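Local coordinates for protein endoglucanase (Clostridium thermocellum, PDB 2YIK) that probably hydrolyses internal beta-1,4-glucosidic bonds of cellulose, as a family 9 glycoside hydrolase, at residues 396-401 with 502-507; 139-144 with 403-408; 143-148 with 508-513. All coordinates share one frame; numbering follows the deposited sequence.

Contact 1: residues 396-401 with 502-507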
loop_
_atom_site.group_PDB
_atom_site.type_symbol
_atom_site.label_atom_id
_atom_site.label_comp_id
_atom_site.label_asym_id
_atom_site.label_seq_id
_atom_site.Cartn_x
_atom_site.Cartn_y
_atom_site.Cartn_z
ATOM N N ASN A 396 -12.238 -1.517 6.372
ATOM C CA ASN A 396 -12.842 -2.814 6.621
ATOM C C ASN A 396 -11.982 -3.961 6.094
ATOM O O ASN A 396 -11.731 -4.925 6.811
ATOM C CB ASN A 396 -14.238 -2.874 5.991
ATOM C CG ASN A 396 -14.978 -4.159 6.335
ATOM O OD1 ASN A 396 -14.699 -5.219 5.782
ATOM N ND2 ASN A 396 -15.919 -4.066 7.261
ATOM N N THR A 397 -11.533 -3.864 4.846
ATOM C CA THR A 397 -10.711 -4.925 4.275
ATOM C C THR A 397 -9.344 -5.037 4.963
ATOM O O THR A 397 -8.751 -6.114 4.979
ATOM C CB THR A 397 -10.543 -4.759 2.738
ATOM O OG1 THR A 397 -10.046 -3.452 2.424
ATOM C CG2 THR A 397 -11.884 -4.981 2.048
ATOM N N ALA A 398 -8.864 -3.936 5.544
ATOM C CA ALA A 398 -7.594 -3.953 6.268
ATOM C C ALA A 398 -7.799 -4.784 7.532
ATOM O O ALA A 398 -6.921 -5.547 7.936
ATOM C CB ALA A 398 -7.168 -2.546 6.633
ATOM N N ALA A 399 -8.960 -4.627 8.159
ATOM C CA ALA A 399 -9.278 -5.398 9.357
ATOM C C ALA A 399 -9.414 -6.864 8.956
ATOM O O ALA A 399 -8.997 -7.758 9.690
ATOM C CB ALA A 399 -10.582 -4.901 9.985
ATOM N N GLN A 400 -10.012 -7.103 7.791
ATOM C CA GLN A 400 -10.177 -8.464 7.287
ATOM C C GLN A 400 -8.804 -9.111 7.128
ATOM O O GLN A 400 -8.589 -10.258 7.529
ATOM C CB GLN A 400 -10.893 -8.455 5.931
ATOM C CG GLN A 400 -12.385 -8.128 5.975
ATOM C CD GLN A 400 -13.040 -8.274 4.608
ATOM O OE1 GLN A 400 -12.775 -9.238 3.888
ATOM N NE2 GLN A 400 -13.901 -7.324 4.247
ATOM N N LEU A 401 -7.877 -8.371 6.529
ATOM C CA LEU A 401 -6.524 -8.872 6.323
ATOM C C LEU A 401 -5.897 -9.259 7.655
ATOM O O LEU A 401 -5.397 -10.372 7.801
ATOM C CB LEU A 401 -5.657 -7.817 5.633
ATOM C CG LEU A 401 -4.187 -8.196 5.421
ATOM C CD1 LEU A 401 -4.098 -9.445 4.550
ATOM C CD2 LEU A 401 -3.448 -7.036 4.768
ATOM N N ASN A 502 -7.237 -0.600 -2.544
ATOM C CA ASN A 502 -7.148 -1.982 -3.000
ATOM C C ASN A 502 -6.044 -2.806 -2.341
ATOM O O ASN A 502 -6.057 -4.034 -2.416
ATOM C CB ASN A 502 -6.965 -2.025 -4.529
ATOM C CG ASN A 502 -8.282 -2.207 -5.276
ATOM O OD1 ASN A 502 -8.464 -3.180 -6.017
ATOM N ND2 ASN A 502 -9.204 -1.279 -5.083
ATOM N N ALA A 503 -5.108 -2.134 -1.685
ATOM C CA ALA A 503 -3.972 -2.802 -1.054
ATOM C C ALA A 503 -4.258 -3.986 -0.123
ATOM O O ALA A 503 -3.822 -5.109 -0.397
ATOM C CB ALA A 503 -3.115 -1.765 -0.339
ATOM N N ALA A 504 -4.972 -3.752 0.975
ATOM C CA ALA A 504 -5.264 -4.846 1.899
ATOM C C ALA A 504 -6.325 -5.772 1.312
ATOM O O ALA A 504 -6.386 -6.956 1.641
ATOM C CB ALA A 504 -5.728 -4.303 3.259
ATOM N N PHE A 505 -7.154 -5.217 0.435
ATOM C CA PHE A 505 -8.222 -5.967 -0.222
ATOM C C PHE A 505 -7.657 -7.174 -0.979
ATOM O O PHE A 505 -8.246 -8.256 -0.958
ATOM C CB PHE A 505 -8.997 -5.016 -1.153
ATOM C CG PHE A 505 -9.975 -5.702 -2.077
ATOM C CD1 PHE A 505 -10.899 -6.631 -1.599
ATOM C CD2 PHE A 505 -9.997 -5.372 -3.430
ATOM C CE1 PHE A 505 -11.820 -7.236 -2.460
ATOM C CE2 PHE A 505 -10.914 -5.969 -4.304
ATOM C CZ PHE A 505 -11.834 -6.899 -3.819
ATOM N N VAL A 506 -6.510 -7.001 -1.625
ATOM C CA VAL A 506 -5.903 -8.101 -2.363
ATOM C C VAL A 506 -5.595 -9.247 -1.406
ATOM O O VAL A 506 -5.998 -10.388 -1.635
ATOM C CB VAL A 506 -4.599 -7.663 -3.065
ATOM C CG1 VAL A 506 -3.913 -8.874 -3.719
ATOM C CG2 VAL A 506 -4.914 -6.598 -4.104
ATOM N N GLY A 507 -4.892 -8.926 -0.324
ATOM C CA GLY A 507 -4.527 -9.928 0.659
ATOM C C GLY A 507 -5.706 -10.608 1.333
ATOM O O GLY A 507 -5.648 -11.807 1.629
HETATM O O HOH W 1 -7.808 -2.387 1.250
#
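A chi1 of 177° swings Leu401 CG to the far side of its N, beside the carbonyl carbon, and carries the isobutyl group toward Ala504 and Gly507, while Thr397 (chi1 54°) holds OG1 between its own N and carbonyl carbon and meets the backbone of Phe505. The two leucine branches divide the work: CD2 lies 3.9 Å from Ala504 CB, and CD1 rests on the bare backbone of Gly507, 3.8 Å from its C atom. Gly507 has no side chain, and the leucine lies directly on its main chain. Ala504 CB is central to the contact, 3.6 Å from Ala398 CA, with Leu401 CD2 on it too. Small residues at 398, 504 and 507 are consistent with the approach of the two helical segments to 7.8 Å between axes, at 36° between their directions.

One polar link is built into this apolar surface. A water donates to Thr397 OG1 at 2.7 Å and accepts a weak hydrogen bond from Phe505 N at 3.0 Å, bridging the two helices; Thr397 OG1 is also hydrogen-bonded to Ala393 O within its own helix. Thr397 CG2 approaches the Phe505 ring obliquely. The contact thus joins helix 392-408 to helix 499-516, both probably part of the (alpha/alpha)6 barrel of family 9; helix 124-140 packs against Leu401 through Trp136 and against Ala504 through Thr133, while Phe505 reaches Met425 of helix 416-428.

Contact 2: residues 139-144 with 403-408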
loop_
_atom_site.group_PDB
_atom_site.type_symbol
_atom_site.label_atom_id
_atom_site.label_comp_id
_atom_site.label_asym_id
_atom_site.label_seq_id
_atom_site.Cartn_x
_atom_site.Cartn_y
_atom_site.Cartn_z
ATOM N N TYR A 139 3.239 -12.092 0.766
ATOM C CA TYR A 139 4.158 -12.809 1.642
ATOM C C TYR A 139 3.414 -13.806 2.534
ATOM O O TYR A 139 3.854 -14.943 2.698
ATOM C CB TYR A 139 4.931 -11.813 2.514
ATOM C CG TYR A 139 5.715 -12.442 3.653
ATOM C CD1 TYR A 139 6.868 -13.199 3.417
ATOM C CD2 TYR A 139 5.289 -12.291 4.968
ATOM C CE1 TYR A 139 7.579 -13.792 4.483
ATOM C CE2 TYR A 139 5.979 -12.877 6.029
ATOM C CZ TYR A 139 7.119 -13.623 5.786
ATOM O OH TYR A 139 7.772 -14.196 6.864
ATOM N N GLU A 140 2.288 -13.377 3.102
ATOM C CA GLU A 140 1.498 -14.227 3.986
ATOM C C GLU A 140 0.754 -15.344 3.273
ATOM O O GLU A 140 0.762 -16.486 3.730
ATOM C CB GLU A 140 0.454 -13.403 4.754
ATOM C CG GLU A 140 1.010 -12.370 5.703
ATOM C CD GLU A 140 1.498 -12.955 7.017
ATOM O OE1 GLU A 140 1.427 -14.183 7.209
ATOM O OE2 GLU A 140 1.954 -12.178 7.870
ATOM N N PHE A 141 0.112 -15.017 2.157
ATOM C CA PHE A 141 -0.689 -16.001 1.439
ATOM C C PHE A 141 -0.198 -16.403 0.044
ATOM O O PHE A 141 -1.009 -16.641 -0.857
ATOM C CB PHE A 141 -2.139 -15.491 1.371
ATOM C CG PHE A 141 -2.686 -15.028 2.710
ATOM C CD1 PHE A 141 -2.765 -15.906 3.790
ATOM C CD2 PHE A 141 -3.091 -13.705 2.896
ATOM C CE1 PHE A 141 -3.236 -15.472 5.040
ATOM C CE2 PHE A 141 -3.561 -13.260 4.140
ATOM C CZ PHE A 141 -3.633 -14.147 5.213
ATOM N N LYS A 142 1.119 -16.513 -0.127
ATOM C CA LYS A 142 1.689 -16.893 -1.423
ATOM C C LYS A 142 1.077 -18.200 -1.956
ATOM O O LYS A 142 0.842 -18.333 -3.155
ATOM C CB LYS A 142 3.221 -17.039 -1.322
ATOM C CG LYS A 142 3.954 -16.864 -2.674
ATOM C CD LYS A 142 5.454 -17.234 -2.650
ATOM C CE LYS A 142 6.352 -16.288 -1.816
ATOM N NZ LYS A 142 5.780 -14.932 -1.455
ATOM N N ASP A 143 0.814 -19.159 -1.070
ATOM C CA ASP A 143 0.233 -20.437 -1.490
ATOM C C ASP A 143 -1.054 -20.256 -2.280
ATOM O O ASP A 143 -1.273 -20.932 -3.280
ATOM C CB ASP A 143 -0.065 -21.330 -0.286
ATOM C CG ASP A 143 1.184 -21.855 0.369
ATOM O OD1 ASP A 143 2.219 -21.937 -0.321
ATOM O OD2 ASP A 143 1.130 -22.200 1.567
ATOM N N GLN A 144 -1.903 -19.342 -1.817
ATOM C CA GLN A 144 -3.175 -19.072 -2.469
ATOM C C GLN A 144 -3.030 -18.353 -3.801
ATOM O O GLN A 144 -3.804 -18.606 -4.720
ATOM C CB GLN A 144 -4.093 -18.279 -1.538
ATOM C CG GLN A 144 -4.701 -19.107 -0.407
ATOM C CD GLN A 144 -3.662 -19.663 0.562
ATOM O OE1 GLN A 144 -2.887 -18.916 1.160
ATOM N NE2 GLN A 144 -3.654 -20.986 0.730
ATOM N N ALA A 403 -7.356 -9.938 10.388
ATOM C CA ALA A 403 -8.100 -11.066 10.938
ATOM C C ALA A 403 -7.600 -12.399 10.369
ATOM O O ALA A 403 -7.416 -13.370 11.104
ATOM C CB ALA A 403 -9.585 -10.902 10.640
ATOM N N LEU A 404 -7.383 -12.431 9.056
ATOM C CA LEU A 404 -6.924 -13.634 8.369
ATOM C C LEU A 404 -5.464 -13.971 8.688
ATOM O O LEU A 404 -5.093 -15.139 8.753
ATOM C CB LEU A 404 -7.144 -13.463 6.866
ATOM C CG LEU A 404 -8.642 -13.283 6.558
ATOM C CD1 LEU A 404 -8.844 -12.559 5.240
ATOM C CD2 LEU A 404 -9.312 -14.650 6.553
ATOM N N VAL A 405 -4.644 -12.945 8.896
ATOM C CA VAL A 405 -3.244 -13.156 9.243
ATOM C C VAL A 405 -3.154 -13.731 10.668
ATOM O O VAL A 405 -2.342 -14.617 10.948
ATOM C CB VAL A 405 -2.443 -11.827 9.155
ATOM C CG1 VAL A 405 -1.108 -11.958 9.888
ATOM C CG2 VAL A 405 -2.207 -11.470 7.692
ATOM N N TYR A 406 -4.004 -13.236 11.564
ATOM C CA TYR A 406 -4.009 -13.719 12.944
ATOM C C TYR A 406 -4.369 -15.204 12.979
ATOM O O TYR A 406 -3.709 -15.995 13.661
ATOM C CB TYR A 406 -5.019 -12.942 13.794
ATOM C CG TYR A 406 -5.025 -13.347 15.254
ATOM C CD1 TYR A 406 -5.771 -14.440 15.694
ATOM C CD2 TYR A 406 -4.276 -12.643 16.194
ATOM C CE1 TYR A 406 -5.768 -14.822 17.032
ATOM C CE2 TYR A 406 -4.269 -13.012 17.534
ATOM C CZ TYR A 406 -5.018 -14.100 17.947
ATOM O OH TYR A 406 -5.039 -14.456 19.278
ATOM N N ASP A 407 -5.414 -15.582 12.247
ATOM C CA ASP A 407 -5.831 -16.978 12.229
ATOM C C ASP A 407 -4.777 -17.871 11.595
ATOM O O ASP A 407 -4.573 -19.005 12.041
ATOM C CB ASP A 407 -7.174 -17.144 11.503
ATOM C CG ASP A 407 -8.362 -16.728 12.372
ATOM O OD1 ASP A 407 -8.137 -16.353 13.542
ATOM O OD2 ASP A 407 -9.517 -16.777 11.891
ATOM N N LYS A 408 -4.103 -17.365 10.565
ATOM C CA LYS A 408 -3.073 -18.157 9.919
ATOM C C LYS A 408 -2.002 -18.518 10.941
ATOM O O LYS A 408 -1.540 -19.660 10.998
ATOM C CB LYS A 408 -2.415 -17.396 8.769
ATOM C CG LYS A 408 -1.214 -18.140 8.193
ATOM C CD LYS A 408 -0.401 -17.287 7.231
ATOM C CE LYS A 408 0.947 -17.954 6.929
ATOM N NZ LYS A 408 1.855 -17.081 6.131
HETATM O O HOH W 2 4.423 -16.717 4.901
#
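Lys408 reaches across to Glu140 with a chain extended all the way from CB, passing an aromatic ring on its way into a pair of oxygens. Its first torsion (chi1 173°) turns CG away from the backbone N and aims the chain at the turn after helix 124-140. CD lies between the Phe141 ring, 4.0 Å from CE1, and the oxygens of Glu140, the lysine and phenylalanine side chains running antiparallel alongside one another. CE goes further in, to 3.5 Å from Glu140 O, and NZ ends between two oxygens of the same residue. It donates to Glu140 O at 2.7 Å, in the carbonyl plane on a lone pair, and to Glu140 OE1 at 3.1 Å, on the anti side of the carboxylate and 21° out of its plane. The second bond is also a salt bridge. A water that Lys408 NZ meets through a weak bond donates to Tyr139 O, adding a third attachment near the helix end.

OE1 of Glu140 is also hydrogen-bonded to His409, so a single carboxylate oxygen serves two consecutive residues. The glutamate chain bends at chi2 and crosses Val405 at about a right angle, with CG 3.9 Å from Val405 CG2. Beside it Phe141 CZ fits 3.9 Å from Leu404 CB, and the edge of its ring meets the Leu404 backbone. The C-terminal part of helix 392-408 is thereby fastened to the break between helices 124-140 and 142-147; helix 499-516 lines the same region, with Ala510 and Arg514 touching Phe141 and Phe515 touching Leu404.

Contact 3: residues 143-148 with 508-513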
loop_
_atom_site.group_PDB
_atom_site.type_symbol
_atom_site.label_atom_id
_atom_site.label_comp_id
_atom_site.label_asym_id
_atom_site.label_seq_id
_atom_site.Cartn_x
_atom_site.Cartn_y
_atom_site.Cartn_z
ATOM N N ASP A 143 0.814 -19.159 -1.070
ATOM C CA ASP A 143 0.233 -20.437 -1.490
ATOM C C ASP A 143 -1.054 -20.256 -2.280
ATOM O O ASP A 143 -1.273 -20.932 -3.280
ATOM C CB ASP A 143 -0.065 -21.330 -0.286
ATOM C CG ASP A 143 1.184 -21.855 0.369
ATOM O OD1 ASP A 143 2.219 -21.937 -0.321
ATOM O OD2 ASP A 143 1.130 -22.200 1.567
ATOM N N GLN A 144 -1.903 -19.342 -1.817
ATOM C CA GLN A 144 -3.175 -19.072 -2.469
ATOM C C GLN A 144 -3.030 -18.353 -3.801
ATOM O O GLN A 144 -3.804 -18.606 -4.720
ATOM C CB GLN A 144 -4.093 -18.279 -1.538
ATOM C CG GLN A 144 -4.701 -19.107 -0.407
ATOM C CD GLN A 144 -3.662 -19.663 0.562
ATOM O OE1 GLN A 144 -2.887 -18.916 1.160
ATOM N NE2 GLN A 144 -3.654 -20.986 0.730
ATOM N N PHE A 145 -2.060 -17.451 -3.910
ATOM C CA PHE A 145 -1.834 -16.756 -5.176
ATOM C C PHE A 145 -1.399 -17.817 -6.199
ATOM O O PHE A 145 -1.827 -17.810 -7.354
ATOM C CB PHE A 145 -0.720 -15.710 -5.034
ATOM C CG PHE A 145 -1.154 -14.421 -4.381
ATOM C CD1 PHE A 145 -1.208 -14.316 -2.998
ATOM C CD2 PHE A 145 -1.469 -13.302 -5.150
ATOM C CE1 PHE A 145 -1.569 -13.111 -2.384
ATOM C CE2 PHE A 145 -1.829 -12.091 -4.541
ATOM C CZ PHE A 145 -1.877 -12.001 -3.158
ATOM N N ARG A 146 -0.548 -18.734 -5.754
ATOM C CA ARG A 146 -0.058 -19.793 -6.627
ATOM C C ARG A 146 -1.165 -20.750 -7.013
ATOM O O ARG A 146 -1.358 -21.041 -8.193
ATOM C CB ARG A 146 1.078 -20.560 -5.948
ATOM C CG ARG A 146 2.382 -19.801 -5.996
ATOM C CD ARG A 146 3.527 -20.531 -5.326
ATOM N NE ARG A 146 4.742 -19.721 -5.441
ATOM C CZ ARG A 146 5.937 -20.060 -4.954
ATOM N NH1 ARG A 146 6.095 -21.212 -4.304
ATOM N NH2 ARG A 146 6.975 -19.239 -5.120
ATOM N N ALA A 147 -1.904 -21.226 -6.017
ATOM C CA ALA A 147 -2.996 -22.160 -6.262
ATOM C C ALA A 147 -4.002 -21.591 -7.256
ATOM O O ALA A 147 -4.644 -22.345 -7.998
ATOM C CB ALA A 147 -3.695 -22.509 -4.943
ATOM N N THR A 148 -4.141 -20.269 -7.292
ATOM C CA THR A 148 -5.097 -19.654 -8.208
ATOM C C THR A 148 -4.471 -19.093 -9.476
ATOM O O THR A 148 -5.154 -18.457 -10.278
ATOM C CB THR A 148 -5.879 -18.514 -7.530
ATOM O OG1 THR A 148 -4.957 -17.577 -6.962
ATOM C CG2 THR A 148 -6.793 -19.062 -6.439
ATOM N N ALA A 508 -6.770 -9.845 1.587
ATOM C CA ALA A 508 -7.961 -10.388 2.234
ATOM C C ALA A 508 -8.599 -11.464 1.352
ATOM O O ALA A 508 -9.045 -12.495 1.848
ATOM C CB ALA A 508 -8.965 -9.270 2.518
ATOM N N CYS A 509 -8.650 -11.210 0.048
ATOM C CA CYS A 509 -9.211 -12.174 -0.893
ATOM C C CYS A 509 -8.416 -13.468 -0.832
ATOM O O CYS A 509 -8.999 -14.552 -0.759
ATOM C CB CYS A 509 -9.168 -11.624 -2.317
ATOM S SG CYS A 509 -10.309 -10.248 -2.633
ATOM N N ALA A 510 -7.087 -13.348 -0.857
ATOM C CA ALA A 510 -6.209 -14.513 -0.794
ATOM C C ALA A 510 -6.413 -15.255 0.518
ATOM O O ALA A 510 -6.483 -16.485 0.540
ATOM C CB ALA A 510 -4.746 -14.089 -0.925
ATOM N N GLY A 511 -6.492 -14.496 1.608
ATOM C CA GLY A 511 -6.678 -15.088 2.921
ATOM C C GLY A 511 -8.001 -15.825 3.045
ATOM O O GLY A 511 -8.071 -16.878 3.681
ATOM N N LEU A 512 -9.053 -15.265 2.455
ATOM C CA LEU A 512 -10.372 -15.895 2.496
ATOM C C LEU A 512 -10.365 -17.165 1.660
ATOM O O LEU A 512 -11.008 -18.156 2.009
ATOM C CB LEU A 512 -11.445 -14.929 1.973
ATOM C CG LEU A 512 -11.809 -13.825 2.967
ATOM C CD1 LEU A 512 -12.555 -12.710 2.260
ATOM C CD2 LEU A 512 -12.634 -14.414 4.102
ATOM N N TYR A 513 -9.639 -17.137 0.549
ATOM C CA TYR A 513 -9.565 -18.312 -0.303
ATOM C C TYR A 513 -8.819 -19.405 0.453
ATOM O O TYR A 513 -9.128 -20.593 0.337
ATOM C CB TYR A 513 -8.824 -18.000 -1.600
ATOM C CG TYR A 513 -8.821 -19.180 -2.537
ATOM C CD1 TYR A 513 -9.982 -19.560 -3.212
ATOM C CD2 TYR A 513 -7.675 -19.957 -2.701
ATOM C CE1 TYR A 513 -10.003 -20.695 -4.032
ATOM C CE2 TYR A 513 -7.685 -21.089 -3.509
ATOM C CZ TYR A 513 -8.851 -21.452 -4.170
ATOM O OH TYR A 513 -8.851 -22.572 -4.971
#
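Gln144 and Ala510 bring the two backbones nearest, their CA atoms 5.7 Å apart, where helical segments 143-147 and 508-513 cross almost perpendicularly, at 83° with 9.1 Å between axes. Most of the contact here is carried by Gln144 and Phe145 of the short helix and by Thr148 just beyond its end, set against Ala510 and Tyr513.

Thr148 lays its methyl group over one face of the Tyr513 ring. CG2 stands 3.9 Å from the ring centroid and 20° off the ring normal, a CH-pi contact displaced toward the rim. The torsion of the threonine (chi1 54°) splits its two branches: OG1 turns back to donate a 2.7 Å hydrogen bond to Gln144 O, leaving the methyl to face the tyrosine. This OG1 bond holds the rotation of the side chain that presents the methyl; Gln144 O accepts twice, taking the backbone N of Thr148 as well.

Gln144 packs through its aliphatic part. Its CG lies at the edge of the Tyr513 ring, near the ring plane, 3.9 Å from Tyr513 CD2, and also sits 3.3 Å from Ala510 O. Beyond it, OE1 is hydrogen-bonded to Arg514, the next residue of helix 499-516. On the other flank Phe145, whose CB sets out away from helix 499-516, brings its ring back so that CE1 touches Ala510 CB at 3.6 Å; the same ring meets Tyr138 edge-to-face.

The chemistry is mixed: between the segments methyl, methylene and aromatic groups attract by dispersion, with the carbonyl of Ala510 packed among them. The hydrogen bond of Thr148 stays local and orients its methyl, whereas that of Gln144 OE1 with Arg514 adds a polar tie between the two helices just beyond 508-513.

The three contacts illustrate how helices distant in sequence share one packed region. Helix 499-516 serves contact 1 with residues 502-507 and contact 3 with the following turns, while helix 392-408 serves contacts 1 and 2. Contacts 2 and 3 share Asp143 and Gln144 of helix 142-147, and their centres lie about 8 Å apart; those of 1 and 3 are about 13 Å apart. Phe141 ties all three together: its CD2 is 3.4 Å from Gly507 O of contact 1, and its CB is 3.7 Å from Ala510 CB of contact 3. Leu404 of contact 2 packs on helix 499-516, its CD1 3.4 Å from Ala508 O. All three lie away from the predicted active-site His451 and the metal sites.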